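Local atomic coordinates of cryptochrome DASH (Arabidopsis thaliana, PDB entry 2J4D), a protein that binds FAD and a folate antenna, repairs cyclobutane pyrimidine dimers in single-stranded DNA with light, and may also act as a photoreceptor. Residues T371-I376 / R479-R484; Q469-L474 / L485-T490. All blocks are in the same frame, centred on the assembly; numbering follows the deposited sequence.

Overall arrangement
Contacts 1 and 2 lie side by side, their centres about 7 Å apart, within the FAD-binding region and far from the centre of the chain. Their four segments alternate along the sequence, and both lie beside the short helix 483-486, contact 1 through the loop that leads into it and contact 2 through M486. Contact 1 is the more buried, setting the start of helix 374-386 against the loop 479-482 through prolines, aromatic rings and a bridging water. Contact 2 is partly exposed, with methionine, arginine and glutamine at its outer side and leucines and the buried ring of Y487 beneath. A salt bridge from R484 to D489 ties the two together, and neither has a direct hydrogen bond between its own segments.

Contact 1. Residues T371-I376 / R479-R484; sequences TGYPLI and RHWPGR
The first turn of helix 374-386, opened by P374 right after the N-cap residue Y373, packs on the loop that leads into helix 483-486. P374 is the central residue of the contact. Its CG lies 3.6 Å from the carbonyl O of R479, a buried oxygen without a hydrogen-bond partner, and meets CD of P482 at 4.1 Å, the CG corner of one pyrrolidine ring facing the CD corner of the other. Next to them, the edge of the Y373 ring is approached near its plane by the indole of W481, CE1 to CZ3 4.0 Å. The Y373 hydroxyl is hydrogen-bonded to the carbonyl O of V492. Before the helix, T371 forms an ST turn, its OG1 accepting from the backbone N of Y373 at 3.2 Å and 164°. Such a first turn has amide N-H groups with no preceding turn to bond to, and here that of L375 is given to a water, N to O 2.9 Å. The same water lies 3.2 Å from ND1 of H480, linking helix to loop, while NE2 is bonded to the carbonyl O of D458, so the imidazole, held at both nitrogens, is probably fixed in its rotation.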
loop_
_atom_site.group_PDB
_atom_site.type_symbol
_atom_site.label_atom_id
_atom_site.label_comp_id
_atom_site.label_asym_id
_atom_site.label_seq_id
_atom_site.Cartn_x
_atom_site.Cartn_y
_atom_site.Cartn_z
ATOM N N THR A 371 -4.544 -12.924 -23.315
ATOM C CA THR A 371 -4.377 -14.351 -23.074
ATOM C C THR A 371 -5.493 -15.148 -23.746
ATOM O O THR A 371 -5.334 -16.337 -24.032
ATOM C CB THR A 371 -4.400 -14.673 -21.573
ATOM O OG1 THR A 371 -5.709 -14.414 -21.052
ATOM C CG2 THR A 371 -3.369 -13.807 -20.826
ATOM N N GLY A 372 -6.622 -14.491 -23.990
ATOM C CA GLY A 372 -7.743 -15.167 -24.618
ATOM C C GLY A 372 -8.765 -15.633 -23.600
ATOM O O GLY A 372 -9.806 -16.172 -23.953
ATOM N N TYR A 373 -8.462 -15.439 -22.322
ATOM C CA TYR A 373 -9.383 -15.826 -21.259
ATOM C C TYR A 373 -9.895 -14.540 -20.644
ATOM O O TYR A 373 -9.150 -13.825 -19.976
ATOM C CB TYR A 373 -8.649 -16.668 -20.222
ATOM C CG TYR A 373 -8.187 -17.984 -20.783
ATOM C CD1 TYR A 373 -9.070 -19.051 -20.913
ATOM C CD2 TYR A 373 -6.874 -18.160 -21.209
ATOM C CE1 TYR A 373 -8.659 -20.263 -21.448
ATOM C CE2 TYR A 373 -6.453 -19.370 -21.750
ATOM C CZ TYR A 373 -7.351 -20.417 -21.864
ATOM O OH TYR A 373 -6.941 -21.625 -22.382
ATOM N N PRO A 374 -11.177 -14.220 -20.874
ATOM C CA PRO A 374 -11.783 -12.998 -20.346
ATOM C C PRO A 374 -11.513 -12.704 -18.870
ATOM O O PRO A 374 -11.141 -11.582 -18.523
ATOM C CB PRO A 374 -13.266 -13.193 -20.652
ATOM C CG PRO A 374 -13.217 -13.958 -21.959
ATOM C CD PRO A 374 -12.160 -14.994 -21.656
ATOM N N LEU A 375 -11.693 -13.700 -18.008
ATOM C CA LEU A 375 -11.463 -13.481 -16.581
ATOM C C LEU A 375 -10.062 -12.928 -16.327
ATOM O O LEU A 375 -9.889 -11.977 -15.561
ATOM C CB LEU A 375 -11.662 -14.781 -15.800
ATOM C CG LEU A 375 -11.605 -14.624 -14.277
ATOM C CD1 LEU A 375 -12.562 -13.531 -13.829
ATOM C CD2 LEU A 375 -11.949 -15.950 -13.613
ATOM N N ILE A 376 -9.067 -13.522 -16.979
ATOM C CA ILE A 376 -7.682 -13.077 -16.825
ATOM C C ILE A 376 -7.480 -11.696 -17.435
ATOM O O ILE A 376 -7.031 -10.766 -16.758
ATOM C CB ILE A 376 -6.684 -14.035 -17.518
ATOM C CG1 ILE A 376 -6.846 -15.463 -16.978
ATOM C CG2 ILE A 376 -5.245 -13.530 -17.312
ATOM C CD1 ILE A 376 -6.715 -15.590 -15.459
ATOM N N ARG A 479 -20.054 -14.995 -22.600
ATOM C CA ARG A 479 -19.199 -13.989 -21.994
ATOM C C ARG A 479 -17.900 -14.620 -21.509
ATOM O O ARG A 479 -16.837 -14.024 -21.638
ATOM C CB ARG A 479 -19.919 -13.317 -20.827
ATOM C CG ARG A 479 -21.329 -12.876 -21.177
ATOM C CD ARG A 479 -21.467 -11.381 -21.388
ATOM N NE ARG A 479 -21.925 -10.729 -20.170
ATOM C CZ ARG A 479 -22.620 -9.598 -20.140
ATOM N NH1 ARG A 479 -22.946 -8.985 -21.268
ATOM N NH2 ARG A 479 -22.989 -9.078 -18.976
ATOM N N HIS A 480 -17.969 -15.830 -20.965
ATOM C CA HIS A 480 -16.753 -16.470 -20.481
ATOM C C HIS A 480 -16.095 -17.455 -21.430
ATOM O O HIS A 480 -14.934 -17.815 -21.244
ATOM C CB HIS A 480 -17.000 -17.110 -19.117
ATOM C CG HIS A 480 -17.005 -16.116 -17.997
ATOM N ND1 HIS A 480 -15.899 -15.354 -17.679
ATOM C CD2 HIS A 480 -17.991 -15.718 -17.156
ATOM C CE1 HIS A 480 -16.205 -14.528 -16.693
ATOM N NE2 HIS A 480 -17.468 -14.727 -16.358
ATOM N N TRP A 481 -16.830 -17.887 -22.448
ATOM C CA TRP A 481 -16.285 -18.797 -23.455
ATOM C C TRP A 481 -16.856 -18.310 -24.776
ATOM O O TRP A 481 -17.698 -18.958 -25.393
ATOM C CB TRP A 481 -16.683 -20.244 -23.149
ATOM C CG TRP A 481 -16.221 -20.646 -21.783
ATOM C CD1 TRP A 481 -16.964 -20.657 -20.635
ATOM C CD2 TRP A 481 -14.873 -20.955 -21.389
ATOM N NE1 TRP A 481 -16.164 -20.943 -19.550
ATOM C CE2 TRP A 481 -14.877 -21.131 -19.984
ATOM C CE3 TRP A 481 -13.662 -21.094 -22.087
ATOM C CZ2 TRP A 481 -13.714 -21.439 -19.261
ATOM C CZ3 TRP A 481 -12.506 -21.401 -21.368
ATOM C CH2 TRP A 481 -12.542 -21.570 -19.968
ATOM N N PRO A 482 -16.392 -17.133 -25.220
ATOM C CA PRO A 482 -16.798 -16.455 -26.451
ATOM C C PRO A 482 -16.273 -17.070 -27.739
ATOM O O PRO A 482 -16.815 -16.819 -28.814
ATOM C CB PRO A 482 -16.265 -15.046 -26.240
ATOM C CG PRO A 482 -14.945 -15.326 -25.581
ATOM C CD PRO A 482 -15.299 -16.391 -24.559
ATOM N N GLY A 483 -15.218 -17.868 -27.632
ATOM C CA GLY A 483 -14.638 -18.468 -28.818
ATOM C C GLY A 483 -13.582 -17.540 -29.383
ATOM O O GLY A 483 -13.519 -16.366 -29.018
ATOM N N ARG A 484 -12.774 -18.052 -30.301
ATOM C CA ARG A 484 -11.679 -17.289 -30.893
ATOM C C ARG A 484 -12.005 -16.142 -31.866
ATOM O O ARG A 484 -11.140 -15.300 -32.125
ATOM C CB ARG A 484 -10.717 -18.274 -31.552
ATOM C CG ARG A 484 -10.471 -19.505 -30.695
ATOM C CD ARG A 484 -9.818 -20.621 -31.491
ATOM N NE ARG A 484 -8.379 -20.691 -31.271
ATOM C CZ ARG A 484 -7.813 -21.278 -30.223
ATOM N NH1 ARG A 484 -8.566 -21.855 -29.296
ATOM N NH2 ARG A 484 -6.492 -21.282 -30.097
HETATM O O HOH W 1 -12.918 -16.319 -18.497
#

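Contact 2. Residues Q469-L474 / L485-T490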
loop_
_atom_site.group_PDB
_atom_site.type_symbol
_atom_site.label_atom_id
_atom_site.label_comp_id
_atom_site.label_asym_id
_atom_site.label_seq_id
_atom_site.Cartn_x
_atom_site.Cartn_y
_atom_site.Cartn_z
ATOM N N GLN A 469 -15.494 -4.614 -23.403
ATOM C CA GLN A 469 -16.745 -4.210 -24.039
ATOM C C GLN A 469 -17.231 -5.043 -25.222
ATOM O O GLN A 469 -18.433 -5.074 -25.487
ATOM C CB GLN A 469 -16.681 -2.731 -24.446
ATOM C CG GLN A 469 -15.334 -2.274 -24.978
ATOM C CD GLN A 469 -14.311 -2.094 -23.868
ATOM O OE1 GLN A 469 -13.223 -2.675 -23.904
ATOM N NE2 GLN A 469 -14.658 -1.283 -22.873
ATOM N N GLN A 470 -16.330 -5.717 -25.930
ATOM C CA GLN A 470 -16.757 -6.530 -27.066
ATOM C C GLN A 470 -17.531 -7.775 -26.622
ATOM O O GLN A 470 -17.979 -8.561 -27.462
ATOM C CB GLN A 470 -15.562 -6.959 -27.933
ATOM C CG GLN A 470 -14.614 -7.949 -27.285
ATOM C CD GLN A 470 -13.428 -7.271 -26.625
ATOM O OE1 GLN A 470 -13.591 -6.344 -25.837
ATOM N NE2 GLN A 470 -12.226 -7.738 -26.946
ATOM N N LEU A 471 -17.688 -7.955 -25.312
ATOM C CA LEU A 471 -18.420 -9.110 -24.782
ATOM C C LEU A 471 -19.784 -8.700 -24.232
ATOM O O LEU A 471 -20.615 -9.553 -23.917
ATOM C CB LEU A 471 -17.626 -9.784 -23.654
ATOM C CG LEU A 471 -16.177 -10.203 -23.895
ATOM C CD1 LEU A 471 -15.625 -10.836 -22.620
ATOM C CD2 LEU A 471 -16.099 -11.183 -25.059
ATOM N N ARG A 472 -20.006 -7.394 -24.109
ATOM C CA ARG A 472 -21.257 -6.865 -23.566
ATOM C C ARG A 472 -22.538 -7.349 -24.236
ATOM O O ARG A 472 -23.560 -7.535 -23.572
ATOM C CB ARG A 472 -21.235 -5.336 -23.591
ATOM C CG ARG A 472 -20.392 -4.739 -22.490
ATOM C CD ARG A 472 -20.214 -3.242 -22.629
ATOM N NE ARG A 472 -19.206 -2.774 -21.683
ATOM C CZ ARG A 472 -18.964 -1.499 -21.403
ATOM N NH1 ARG A 472 -19.662 -0.538 -21.997
ATOM N NH2 ARG A 472 -18.020 -1.188 -20.523
ATOM N N ARG A 473 -22.484 -7.552 -25.547
ATOM C CA ARG A 473 -23.654 -7.987 -26.298
ATOM C C ARG A 473 -23.988 -9.456 -26.087
ATOM O O ARG A 473 -25.153 -9.853 -26.157
ATOM C CB ARG A 473 -23.428 -7.735 -27.784
ATOM C CG ARG A 473 -22.368 -8.621 -28.399
ATOM C CD ARG A 473 -21.913 -8.042 -29.723
ATOM N NE ARG A 473 -21.114 -8.981 -30.500
ATOM C CZ ARG A 473 -21.571 -10.140 -30.962
ATOM N NH1 ARG A 473 -22.825 -10.506 -30.721
ATOM N NH2 ARG A 473 -20.779 -10.929 -31.675
ATOM N N LEU A 474 -22.964 -10.259 -25.832
ATOM C CA LEU A 474 -23.149 -11.688 -25.634
ATOM C C LEU A 474 -23.905 -12.032 -24.360
ATOM O O LEU A 474 -23.866 -11.293 -23.374
ATOM C CB LEU A 474 -21.796 -12.385 -25.585
ATOM C CG LEU A 474 -20.792 -12.032 -26.674
ATOM C CD1 LEU A 474 -19.475 -12.719 -26.372
ATOM C CD2 LEU A 474 -21.329 -12.456 -28.025
ATOM N N LEU A 485 -13.227 -16.094 -32.397
ATOM C CA LEU A 485 -13.606 -15.028 -33.333
ATOM C C LEU A 485 -14.266 -13.845 -32.657
ATOM O O LEU A 485 -13.957 -12.693 -32.971
ATOM C CB LEU A 485 -14.555 -15.551 -34.419
ATOM C CG LEU A 485 -13.982 -16.508 -35.456
ATOM C CD1 LEU A 485 -15.057 -16.816 -36.490
ATOM C CD2 LEU A 485 -12.759 -15.891 -36.122
ATOM N N MET A 486 -15.197 -14.115 -31.749
ATOM C CA MET A 486 -15.855 -13.024 -31.055
ATOM C C MET A 486 -14.929 -12.425 -30.005
ATOM O O MET A 486 -15.137 -11.295 -29.554
ATOM C CB MET A 486 -17.166 -13.498 -30.439
ATOM C CG MET A 486 -18.213 -13.763 -31.508
ATOM S SD MET A 486 -19.806 -14.223 -30.868
ATOM C CE MET A 486 -19.434 -15.865 -30.242
ATOM N N TYR A 487 -13.909 -13.184 -29.611
ATOM C CA TYR A 487 -12.937 -12.666 -28.651
ATOM C C TYR A 487 -11.555 -12.711 -29.276
ATOM O O TYR A 487 -11.184 -11.796 -30.010
ATOM C CB TYR A 487 -12.941 -13.445 -27.328
ATOM C CG TYR A 487 -12.130 -12.737 -26.260
ATOM C CD1 TYR A 487 -12.234 -11.353 -26.095
ATOM C CD2 TYR A 487 -11.218 -13.427 -25.459
ATOM C CE1 TYR A 487 -11.443 -10.672 -25.167
ATOM C CE2 TYR A 487 -10.420 -12.754 -24.522
ATOM C CZ TYR A 487 -10.538 -11.377 -24.386
ATOM O OH TYR A 487 -9.744 -10.688 -23.488
ATOM N N MET A 488 -10.797 -13.769 -29.003
ATOM C CA MET A 488 -9.458 -13.904 -29.562
ATOM C C MET A 488 -8.902 -15.287 -29.259
ATOM O O MET A 488 -9.512 -16.057 -28.516
ATOM C CB MET A 488 -8.526 -12.840 -28.969
ATOM C CG MET A 488 -8.272 -12.998 -27.466
ATOM S SD MET A 488 -7.177 -11.710 -26.801
ATOM C CE MET A 488 -8.277 -10.316 -26.789
ATOM N N ASP A 489 -7.749 -15.607 -29.836
ATOM C CA ASP A 489 -7.129 -16.905 -29.598
ATOM C C ASP A 489 -6.640 -16.966 -28.163
ATOM O O ASP A 489 -6.379 -15.930 -27.540
ATOM C CB ASP A 489 -5.922 -17.135 -30.518
ATOM C CG ASP A 489 -6.312 -17.384 -31.965
ATOM O OD1 ASP A 489 -7.151 -18.276 -32.227
ATOM O OD2 ASP A 489 -5.762 -16.690 -32.846
ATOM N N THR A 490 -6.516 -18.182 -27.646
ATOM C CA THR A 490 -6.019 -18.389 -26.296
ATOM C C THR A 490 -4.532 -18.681 -26.442
ATOM O O THR A 490 -4.129 -19.436 -27.334
ATOM C CB THR A 490 -6.714 -19.575 -25.628
ATOM O OG1 THR A 490 -6.664 -20.706 -26.503
ATOM C CG2 THR A 490 -8.161 -19.235 -25.316
HETATM O O HOH W 2 -11.940 -9.215 -29.394
#
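Y487 turns the CD1-CE1 edge of its ring to the 3-10 segment 469-471, where Q470 and L471 receive it differently. The amide of Q470 comes to the ring's edge, near its plane, with NE2 3.5 Å from CE1 of Y487 and the amide and ring planes 50° apart. A sharp bend at chi2 (-95°) turns this amide out of line with the first part of its chain, and NE2 donates to a water 2.9 Å away. That water in turn donates to the carbonyl O of Y487 at 2.8 Å, so the tyrosine is met at both ring and backbone. L471 meets the neighbouring ring atom obliquely, its CD2 4.0 Å from CD1 of Y487.

Here the tail of the FAD-binding region doubles back: the chain leaves helix 462-467 by the 3-10 turn, runs through helix 483-486 and returns past the turn's flank. Both L471 and Y487 also rest on P374 of helix 374-386, and the Y487 hydroxyl is hydrogen-bonded to D377 in that helix. A leucine in place of Y487 would probably leave this D377 carboxylate without its hydroxyl partner and open a gap beside L471.

At the outer end M486 sets its sulfur against two side chains, L474 and R473. CD2 of L474 packs against SD of M486 at 3.7 Å, and R473 crosses the methionine at about a right angle, its NH2 3.5 Å from that SD. The arginine reaches there because its chain is extended from CG to NE, and L474 CD2 also lies over one face of its guanidinium, 3.6 Å above the plane and toward the rim.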